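TRAP solute Binding Protein (Uncultured marine bacterium, PDB 5I7I) binds aromatic acids such as 3-hydroxybenzoate and probably delivers them to a TRAP-type membrane transporter. Local coordinates at residues A[52-57]-A[259-264]; A[103-108]-A[122-127]; A[107-112]-A[302-307]. One frame throughout, in Å; residues are numbered along the deposited sequence.

Interaction 1 (A[52-57]-A[259-264]); sequences LAESNG and DNNAGL
Glu54 OE1 is gripped by two groups. Asn261 ND2 donates a hydrogen bond to it at 3.0 Å, and Lys50 NZ forms a salt bridge to the same oxygen from one helical turn earlier. The hydrogen bond from the amide is close to straight, with an N-H...O angle of 167°. The donor meets Glu54 OE1 nearly along its C-O axis, and the oxygen lies almost in the plane of the Asn261 amide. The carboxylate and this amide are turned 44° against each other. Glu54 has its CG anti to the carbonyl carbon (chi1 -64°) and an extended chain beyond it, which carries the carboxylate across to the other segment. The backbones stay well apart: Glu54 CA and Asn260 CA are separated by 9.2 Å.

The segments belong to a family 7 extracellular solute-binding protein. Glu54 is in the last turn of helix 38-54. A Schellman motif ends that helix, with Gly57 N bonded to Leu52 O at 2.9 Å and Asn56 N to Ala53 O at 3.2 Å. Asn56 is its C-prime residue and has positive phi. The partner segment links helix 252-259 to helix 264-287.

Asn261 is buried, and its amide is used on both sides. Its OD1 accepts from Lys50 NZ, while ND2 also donates to Val257 O. Lys50 thus joins the carboxylate and the amide, and its positive charge probably favours an ionised Glu54. The backbone O of Asn261 takes a further hydrogen bond from Trp47 NE1, also on helix 38-54.

Interaction 2 (A[103-108]-A[122-127]); sequences EAFELP and QEYVDT
The ring of Phe105 points an edge at the face of Tyr124, a T-shaped pair. The planes are 72° apart and the centroids lie 4.9 Å from each other. One corner of the phenylalanine does most of the touching. Phe105 CE1 sits over the centre of the tyrosine ring, 3.4 Å above its plane. Its closest approach is to Tyr124 CD2, at 3.5 Å. Phe105 CD1 follows behind, at 4.0 Å from Tyr124 CE2. The two side chains run past each other in opposite directions. Tyr124 has CG anti to its own nitrogen (chi1 -176°), which sends the ring from its helix toward the 103-108 segment.

This is buried packing between helix 114-126 and the loop that leads into it from strand 87-91. Helix 325-339 also contributes: Phe105 touches Ala332 and Ile336, and Tyr124 touches Leu328. Phe105 further packs on Thr117, Ala120 and Leu121 of helix 114-126, so its ring lies against the same helix that carries Tyr124.

The far end of the tyrosine reaches Ala104. The methyl carbon Ala104 CB lies 3.7 Å from Tyr124 OH, a van der Waals contact. Tyr124 is buried, and its hydroxyl is hydrogen-bonded to the backbone O of His101, just before the loop segment. The hydrogen bond ties the phenol end to the loop at His101.

Interaction 3 (A[107-112]-A[302-307]); sequences LPFMPA and EMKAAG
A type II beta turn from Leu107 to Met110 is closed by Met110 N bonding to Leu107 O at 3.2 Å, and it presents Pro108 and Phe109 to helix 297-320. The contact is a turn packed on a helix near the protein surface, within the family 7 solute-binding fold. No hydrogen bond links the two segments.

Phe109 takes the largest share. Its ring crosses the Lys304 side chain at about a right angle, and the aliphatic part of the lysine covers one ring face. Lys304 CG stands 3.6 Å from the ring centroid and only 5° off the normal, a CH-pi contact. The extended lysine chain then carries Lys304 CE to 3.7 Å from Phe109 CD1. At the far end of the ring, Phe109 CZ meets Met303 CB at 3.9 Å. The rest of the methionine leads away.

The other point of contact is close to the backbone. Pro108 and Gly307 have their CA atoms 5.1 Å apart. Gly307 has no side chain, so the proline ring comes right up to the helix backbone. Pro108 CB rests on Gly307 CA, at 3.6 Å.

Interactions 2 and 3 start from the same loop and share Leu107 and Pro108. Their centres are 16 Å apart, and they touch where Ala104 O packs on Met110 CG at 3.7 Å. Helix 325-339 meets both, since Ala332 and Ile336 contact Phe105 and Met110 alike. Interaction 1 lies farther off, its centre 25 Å from that of interaction 2. They still meet through Leu264 N and Gln122 CG, 3.8 Å apart. Interactions 1 and 3 do not touch and lie on opposite sides of the chain's centre. The bound 3-hydroxybenzoate is about 14 Å from the Phe105 side chain, and no touching residue of the three contacts lines its pocket.

Interaction 1 (A[52-57]-A[259-264])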
loop_
_atom_site.group_PDB
_atom_site.type_symbol
_atom_site.label_atom_id
_atom_site.label_comp_id
_atom_site.label_asym_id
_atom_site.label_seq_id
_atom_site.Cartn_x
_atom_site.Cartn_y
_atom_site.Cartn_z
ATOM N N LEU A 52 9.344 -9.106 -20.988
ATOM C CA LEU A 52 10.435 -9.685 -21.763
ATOM C C LEU A 52 9.886 -10.589 -22.860
ATOM O O LEU A 52 10.275 -10.480 -24.026
ATOM C CB LEU A 52 11.351 -10.474 -20.828
ATOM C CG LEU A 52 12.649 -10.996 -21.434
ATOM C CD1 LEU A 52 13.593 -9.841 -21.765
ATOM C CD2 LEU A 52 13.321 -11.994 -20.497
ATOM N N ALA A 53 8.966 -11.480 -22.495
ATOM C CA ALA A 53 8.411 -12.427 -23.458
ATOM C C ALA A 53 7.687 -11.705 -24.584
ATOM O O ALA A 53 7.841 -12.053 -25.760
ATOM C CB ALA A 53 7.465 -13.389 -22.746
ATOM N N GLU A 54 6.866 -10.712 -24.242
ATOM C CA GLU A 54 6.012 -10.057 -25.230
ATOM C C GLU A 54 6.786 -9.073 -26.105
ATOM O O GLU A 54 6.307 -8.711 -27.191
ATOM C CB GLU A 54 4.765 -9.463 -24.536
ATOM C CG GLU A 54 3.869 -10.587 -23.904
ATOM C CD GLU A 54 2.627 -10.114 -23.144
ATOM O OE1 GLU A 54 2.482 -8.918 -22.855
ATOM O OE2 GLU A 54 1.769 -10.967 -22.823
ATOM N N SER A 55 7.995 -8.688 -25.699
ATOM C CA SER A 55 8.874 -7.874 -26.523
ATOM C C SER A 55 9.977 -8.694 -27.181
ATOM O O SER A 55 10.932 -8.119 -27.713
ATOM C CB SER A 55 9.496 -6.754 -25.691
ATOM O OG SER A 55 10.423 -7.265 -24.737
ATOM N N ASN A 56 9.882 -10.022 -27.136
ATOM C CA ASN A 56 10.842 -10.886 -27.831
ATOM C C ASN A 56 12.264 -10.650 -27.331
ATOM O O ASN A 56 13.231 -10.624 -28.103
ATOM C CB ASN A 56 10.737 -10.716 -29.343
ATOM C CG ASN A 56 9.339 -11.007 -29.841
ATOM O OD1 ASN A 56 8.674 -10.152 -30.442
ATOM N ND2 ASN A 56 8.862 -12.195 -29.537
ATOM N N GLY A 57 12.389 -10.501 -26.013
ATOM C CA GLY A 57 13.683 -10.334 -25.393
ATOM C C GLY A 57 14.251 -8.940 -25.475
ATOM O O GLY A 57 15.391 -8.725 -25.036
ATOM N N ASP A 259 2.021 -0.872 -22.370
ATOM C CA ASP A 259 0.624 -0.530 -22.106
ATOM C C ASP A 259 -0.257 -1.767 -22.000
ATOM O O ASP A 259 -1.255 -1.748 -21.265
ATOM C CB ASP A 259 0.141 0.466 -23.151
ATOM C CG ASP A 259 0.842 1.819 -23.012
ATOM O OD1 ASP A 259 1.135 2.199 -21.864
ATOM O OD2 ASP A 259 1.084 2.507 -24.014
ATOM N N ASN A 260 0.125 -2.860 -22.658
ATOM C CA ASN A 260 -0.543 -4.144 -22.484
ATOM C C ASN A 260 -0.261 -4.732 -21.112
ATOM O O ASN A 260 -0.910 -5.709 -20.714
ATOM C CB ASN A 260 -0.086 -5.109 -23.584
ATOM C CG ASN A 260 -0.907 -6.401 -23.644
ATOM O OD1 ASN A 260 -0.356 -7.507 -23.601
ATOM N ND2 ASN A 260 -2.213 -6.264 -23.778
ATOM N N ASN A 261 0.679 -4.159 -20.396
ATOM C CA ASN A 261 1.060 -4.564 -19.056
ATOM C C ASN A 261 0.943 -3.402 -18.091
ATOM O O ASN A 261 1.790 -3.198 -17.223
ATOM C CB ASN A 261 2.467 -5.140 -19.088
ATOM C CG ASN A 261 2.496 -6.476 -19.768
ATOM O OD1 ASN A 261 2.142 -7.473 -19.158
ATOM N ND2 ASN A 261 2.851 -6.503 -21.053
ATOM N N ALA A 262 -0.105 -2.601 -18.269
ATOM C CA ALA A 262 -0.346 -1.431 -17.446
ATOM C C ALA A 262 -1.850 -1.213 -17.369
ATOM O O ALA A 262 -2.639 -1.878 -18.051
ATOM C CB ALA A 262 0.369 -0.192 -18.005
ATOM N N GLY A 263 -2.232 -0.268 -16.532
ATOM C CA GLY A 263 -3.592 0.226 -16.491
ATOM C C GLY A 263 -4.510 -0.630 -15.629
ATOM O O GLY A 263 -4.073 -1.381 -14.763
ATOM N N LEU A 264 -5.807 -0.513 -15.894
ATOM C CA LEU A 264 -6.810 -1.157 -15.044
ATOM C C LEU A 264 -6.620 -2.669 -14.953
ATOM O O LEU A 264 -6.806 -3.258 -13.886
ATOM C CB LEU A 264 -8.204 -0.810 -15.566
ATOM C CG LEU A 264 -9.352 -1.197 -14.646
ATOM C CD1 LEU A 264 -9.324 -0.369 -13.357
ATOM C CD2 LEU A 264 -10.669 -1.012 -15.382
#

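Interaction 2 (A[103-108]-A[122-127])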
loop_
_atom_site.group_PDB
_atom_site.type_symbol
_atom_site.label_atom_id
_atom_site.label_comp_id
_atom_site.label_asym_id
_atom_site.label_seq_id
_atom_site.Cartn_x
_atom_site.Cartn_y
_atom_site.Cartn_z
ATOM N N GLU A 103 -4.796 9.973 -0.586
ATOM C CA GLU A 103 -5.082 9.881 0.842
ATOM C C GLU A 103 -6.516 9.444 1.108
ATOM O O GLU A 103 -6.803 8.859 2.160
ATOM C CB GLU A 103 -4.855 11.252 1.500
ATOM C CG GLU A 103 -3.415 11.738 1.446
ATOM C CD GLU A 103 -3.242 13.125 2.017
ATOM O OE1 GLU A 103 -4.177 13.597 2.696
ATOM O OE2 GLU A 103 -2.176 13.748 1.767
ATOM N N ALA A 104 -7.446 9.750 0.203
ATOM C CA ALA A 104 -8.837 9.391 0.464
ATOM C C ALA A 104 -8.987 7.892 0.621
ATOM O O ALA A 104 -9.833 7.427 1.393
ATOM C CB ALA A 104 -9.754 9.894 -0.648
ATOM N N PHE A 105 -8.177 7.130 -0.092
ATOM C CA PHE A 105 -8.263 5.682 -0.024
ATOM C C PHE A 105 -7.646 5.118 1.236
ATOM O O PHE A 105 -7.848 3.930 1.524
ATOM C CB PHE A 105 -7.630 5.060 -1.266
ATOM C CG PHE A 105 -8.557 4.999 -2.434
ATOM C CD1 PHE A 105 -8.748 6.098 -3.262
ATOM C CD2 PHE A 105 -9.286 3.847 -2.687
ATOM C CE1 PHE A 105 -9.627 6.031 -4.340
ATOM C CE2 PHE A 105 -10.169 3.788 -3.759
ATOM C CZ PHE A 105 -10.330 4.866 -4.582
ATOM N N GLU A 106 -6.952 5.939 2.008
ATOM C CA GLU A 106 -6.346 5.535 3.263
ATOM C C GLU A 106 -7.252 5.751 4.465
ATOM O O GLU A 106 -6.853 5.428 5.582
ATOM C CB GLU A 106 -5.061 6.322 3.494
ATOM C CG GLU A 106 -3.982 6.065 2.494
ATOM C CD GLU A 106 -2.708 6.724 2.895
ATOM O OE1 GLU A 106 -2.516 7.917 2.567
ATOM O OE2 GLU A 106 -1.917 6.053 3.595
ATOM N N LEU A 107 -8.440 6.315 4.278
ATOM C CA LEU A 107 -9.275 6.684 5.401
ATOM C C LEU A 107 -9.867 5.451 6.077
ATOM O O LEU A 107 -9.929 4.367 5.487
ATOM C CB LEU A 107 -10.357 7.660 4.951
ATOM C CG LEU A 107 -9.815 9.010 4.477
ATOM C CD1 LEU A 107 -10.935 9.870 3.919
ATOM C CD2 LEU A 107 -9.126 9.747 5.627
ATOM N N PRO A 108 -10.270 5.588 7.340
ATOM C CA PRO A 108 -10.665 4.413 8.118
ATOM C C PRO A 108 -11.813 3.670 7.452
ATOM O O PRO A 108 -12.797 4.260 7.004
ATOM C CB PRO A 108 -11.076 5.017 9.465
ATOM C CG PRO A 108 -10.196 6.267 9.584
ATOM C CD PRO A 108 -10.193 6.799 8.186
ATOM N N GLN A 122 -7.139 2.657 -9.462
ATOM C CA GLN A 122 -6.671 2.924 -10.819
ATOM C C GLN A 122 -7.650 3.810 -11.591
ATOM O O GLN A 122 -7.240 4.756 -12.275
ATOM C CB GLN A 122 -6.413 1.611 -11.548
ATOM C CG GLN A 122 -5.879 1.825 -12.961
ATOM C CD GLN A 122 -4.498 2.427 -12.964
ATOM O OE1 GLN A 122 -3.634 2.002 -12.200
ATOM N NE2 GLN A 122 -4.267 3.412 -13.832
ATOM N N GLU A 123 -8.948 3.518 -11.516
ATOM C CA GLU A 123 -9.904 4.365 -12.228
ATOM C C GLU A 123 -9.892 5.779 -11.670
ATOM O O GLU A 123 -10.021 6.763 -12.410
ATOM C CB GLU A 123 -11.319 3.773 -12.178
ATOM C CG GLU A 123 -12.338 4.696 -12.859
ATOM C CD GLU A 123 -13.713 4.117 -13.056
ATOM O OE1 GLU A 123 -13.908 2.913 -12.856
ATOM O OE2 GLU A 123 -14.615 4.891 -13.451
ATOM N N TYR A 124 -9.736 5.896 -10.358
ATOM C CA TYR A 124 -9.633 7.198 -9.705
ATOM C C TYR A 124 -8.466 8.001 -10.269
ATOM O O TYR A 124 -8.625 9.163 -10.653
ATOM C CB TYR A 124 -9.446 6.915 -8.223
ATOM C CG TYR A 124 -9.401 8.043 -7.220
ATOM C CD1 TYR A 124 -10.549 8.706 -6.836
ATOM C CD2 TYR A 124 -8.226 8.327 -6.532
ATOM C CE1 TYR A 124 -10.521 9.677 -5.834
ATOM C CE2 TYR A 124 -8.181 9.298 -5.543
ATOM C CZ TYR A 124 -9.336 9.957 -5.193
ATOM O OH TYR A 124 -9.306 10.902 -4.187
ATOM N N VAL A 125 -7.293 7.374 -10.341
ATOM C CA VAL A 125 -6.100 7.997 -10.918
ATOM C C VAL A 125 -6.267 8.282 -12.407
ATOM O O VAL A 125 -5.734 9.283 -12.916
ATOM C CB VAL A 125 -4.879 7.093 -10.635
ATOM C CG1 VAL A 125 -3.677 7.466 -11.523
ATOM C CG2 VAL A 125 -4.525 7.144 -9.151
ATOM N N ASP A 126 -6.989 7.426 -13.137
ATOM C CA ASP A 126 -7.198 7.653 -14.560
ATOM C C ASP A 126 -8.078 8.871 -14.806
ATOM O O ASP A 126 -8.064 9.427 -15.916
ATOM C CB ASP A 126 -7.895 6.446 -15.191
ATOM C CG ASP A 126 -6.988 5.239 -15.380
ATOM O OD1 ASP A 126 -5.746 5.335 -15.368
ATOM O OD2 ASP A 126 -7.554 4.148 -15.579
ATOM N N THR A 127 -8.856 9.274 -13.799
ATOM C CA THR A 127 -9.891 10.281 -13.949
ATOM C C THR A 127 -9.631 11.411 -12.954
ATOM O O THR A 127 -8.740 12.235 -13.187
ATOM C CB THR A 127 -11.298 9.682 -13.793
ATOM O OG1 THR A 127 -11.492 9.078 -12.489
ATOM C CG2 THR A 127 -11.555 8.673 -14.891
#

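Interaction 3 (A[107-112]-A[302-307])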
loop_
_atom_site.group_PDB
_atom_site.type_symbol
_atom_site.label_atom_id
_atom_site.label_comp_id
_atom_site.label_asym_id
_atom_site.label_seq_id
_atom_site.Cartn_x
_atom_site.Cartn_y
_atom_site.Cartn_z
ATOM N N LEU A 107 -8.440 6.315 4.278
ATOM C CA LEU A 107 -9.275 6.684 5.401
ATOM C C LEU A 107 -9.867 5.451 6.077
ATOM O O LEU A 107 -9.929 4.367 5.487
ATOM C CB LEU A 107 -10.357 7.660 4.951
ATOM C CG LEU A 107 -9.815 9.010 4.477
ATOM C CD1 LEU A 107 -10.935 9.870 3.919
ATOM C CD2 LEU A 107 -9.126 9.747 5.627
ATOM N N PRO A 108 -10.270 5.588 7.340
ATOM C CA PRO A 108 -10.665 4.413 8.118
ATOM C C PRO A 108 -11.813 3.670 7.452
ATOM O O PRO A 108 -12.797 4.260 7.004
ATOM C CB PRO A 108 -11.076 5.017 9.465
ATOM C CG PRO A 108 -10.196 6.267 9.584
ATOM C CD PRO A 108 -10.193 6.799 8.186
ATOM N N PHE A 109 -11.680 2.358 7.390
ATOM C CA PHE A 109 -12.763 1.487 6.951
ATOM C C PHE A 109 -13.187 1.736 5.512
ATOM O O PHE A 109 -14.298 1.369 5.120
ATOM C CB PHE A 109 -13.922 1.505 7.949
ATOM C CG PHE A 109 -13.506 1.004 9.297
ATOM C CD1 PHE A 109 -13.357 -0.349 9.529
ATOM C CD2 PHE A 109 -13.160 1.880 10.304
ATOM C CE1 PHE A 109 -12.928 -0.807 10.740
ATOM C CE2 PHE A 109 -12.723 1.415 11.529
ATOM C CZ PHE A 109 -12.603 0.072 11.743
ATOM N N MET A 110 -12.283 2.291 4.685
ATOM C CA MET A 110 -12.523 2.407 3.253
ATOM C C MET A 110 -12.414 1.099 2.474
ATOM O O MET A 110 -13.196 0.899 1.533
ATOM C CB MET A 110 -11.571 3.416 2.620
ATOM C CG MET A 110 -11.972 4.815 2.910
ATOM S SD MET A 110 -13.496 5.329 2.071
ATOM C CE MET A 110 -12.896 5.465 0.414
ATOM N N PRO A 111 -11.453 0.211 2.754
ATOM C CA PRO A 111 -11.136 -0.823 1.755
ATOM C C PRO A 111 -12.043 -2.035 1.813
ATOM O O PRO A 111 -12.410 -2.528 2.882
ATOM C CB PRO A 111 -9.696 -1.221 2.104
ATOM C CG PRO A 111 -9.651 -1.041 3.595
ATOM C CD PRO A 111 -10.477 0.197 3.861
ATOM N N ALA A 112 -12.406 -2.513 0.633
ATOM C CA ALA A 112 -12.928 -3.866 0.477
ATOM C C ALA A 112 -11.739 -4.776 0.163
ATOM O O ALA A 112 -10.630 -4.528 0.647
ATOM C CB ALA A 112 -13.996 -3.892 -0.614
ATOM N N GLU A 302 -17.270 1.026 17.786
ATOM C CA GLU A 302 -16.512 2.102 18.408
ATOM C C GLU A 302 -15.359 2.558 17.514
ATOM O O GLU A 302 -15.103 3.767 17.380
ATOM C CB GLU A 302 -16.011 1.600 19.756
ATOM C CG GLU A 302 -15.191 2.575 20.509
ATOM C CD GLU A 302 -14.950 2.096 21.928
ATOM O OE1 GLU A 302 -15.287 2.848 22.867
ATOM O OE2 GLU A 302 -14.468 0.948 22.099
ATOM N N MET A 303 -14.648 1.607 16.902
ATOM C CA MET A 303 -13.580 1.982 15.976
ATOM C C MET A 303 -14.133 2.695 14.751
ATOM O O MET A 303 -13.543 3.681 14.297
ATOM C CB MET A 303 -12.766 0.774 15.557
ATOM C CG MET A 303 -11.935 0.231 16.677
ATOM S SD MET A 303 -10.553 -0.735 16.057
ATOM C CE MET A 303 -9.727 -1.081 17.605
ATOM N N LYS A 304 -15.259 2.236 14.207
ATOM C CA LYS A 304 -15.805 2.902 13.028
ATOM C C LYS A 304 -16.285 4.308 13.364
ATOM O O LYS A 304 -16.117 5.233 12.563
ATOM C CB LYS A 304 -16.912 2.070 12.382
ATOM C CG LYS A 304 -16.404 0.727 11.856
ATOM C CD LYS A 304 -17.361 0.134 10.839
ATOM C CE LYS A 304 -16.843 -1.192 10.324
ATOM N NZ LYS A 304 -17.692 -1.847 9.315
ATOM N N ALA A 305 -16.871 4.495 14.543
ATOM C CA ALA A 305 -17.300 5.832 14.938
ATOM C C ALA A 305 -16.109 6.767 15.071
ATOM O O ALA A 305 -16.155 7.912 14.609
ATOM C CB ALA A 305 -18.067 5.767 16.253
ATOM N N ALA A 306 -15.015 6.273 15.673
ATOM C CA ALA A 306 -13.799 7.074 15.767
ATOM C C ALA A 306 -13.279 7.419 14.380
ATOM O O ALA A 306 -12.798 8.533 14.143
ATOM C CB ALA A 306 -12.742 6.322 16.566
ATOM N N GLY A 307 -13.391 6.477 13.437
ATOM C CA GLY A 307 -12.937 6.726 12.076
ATOM C C GLY A 307 -13.666 7.869 11.405
ATOM O O GLY A 307 -13.080 8.581 10.578
#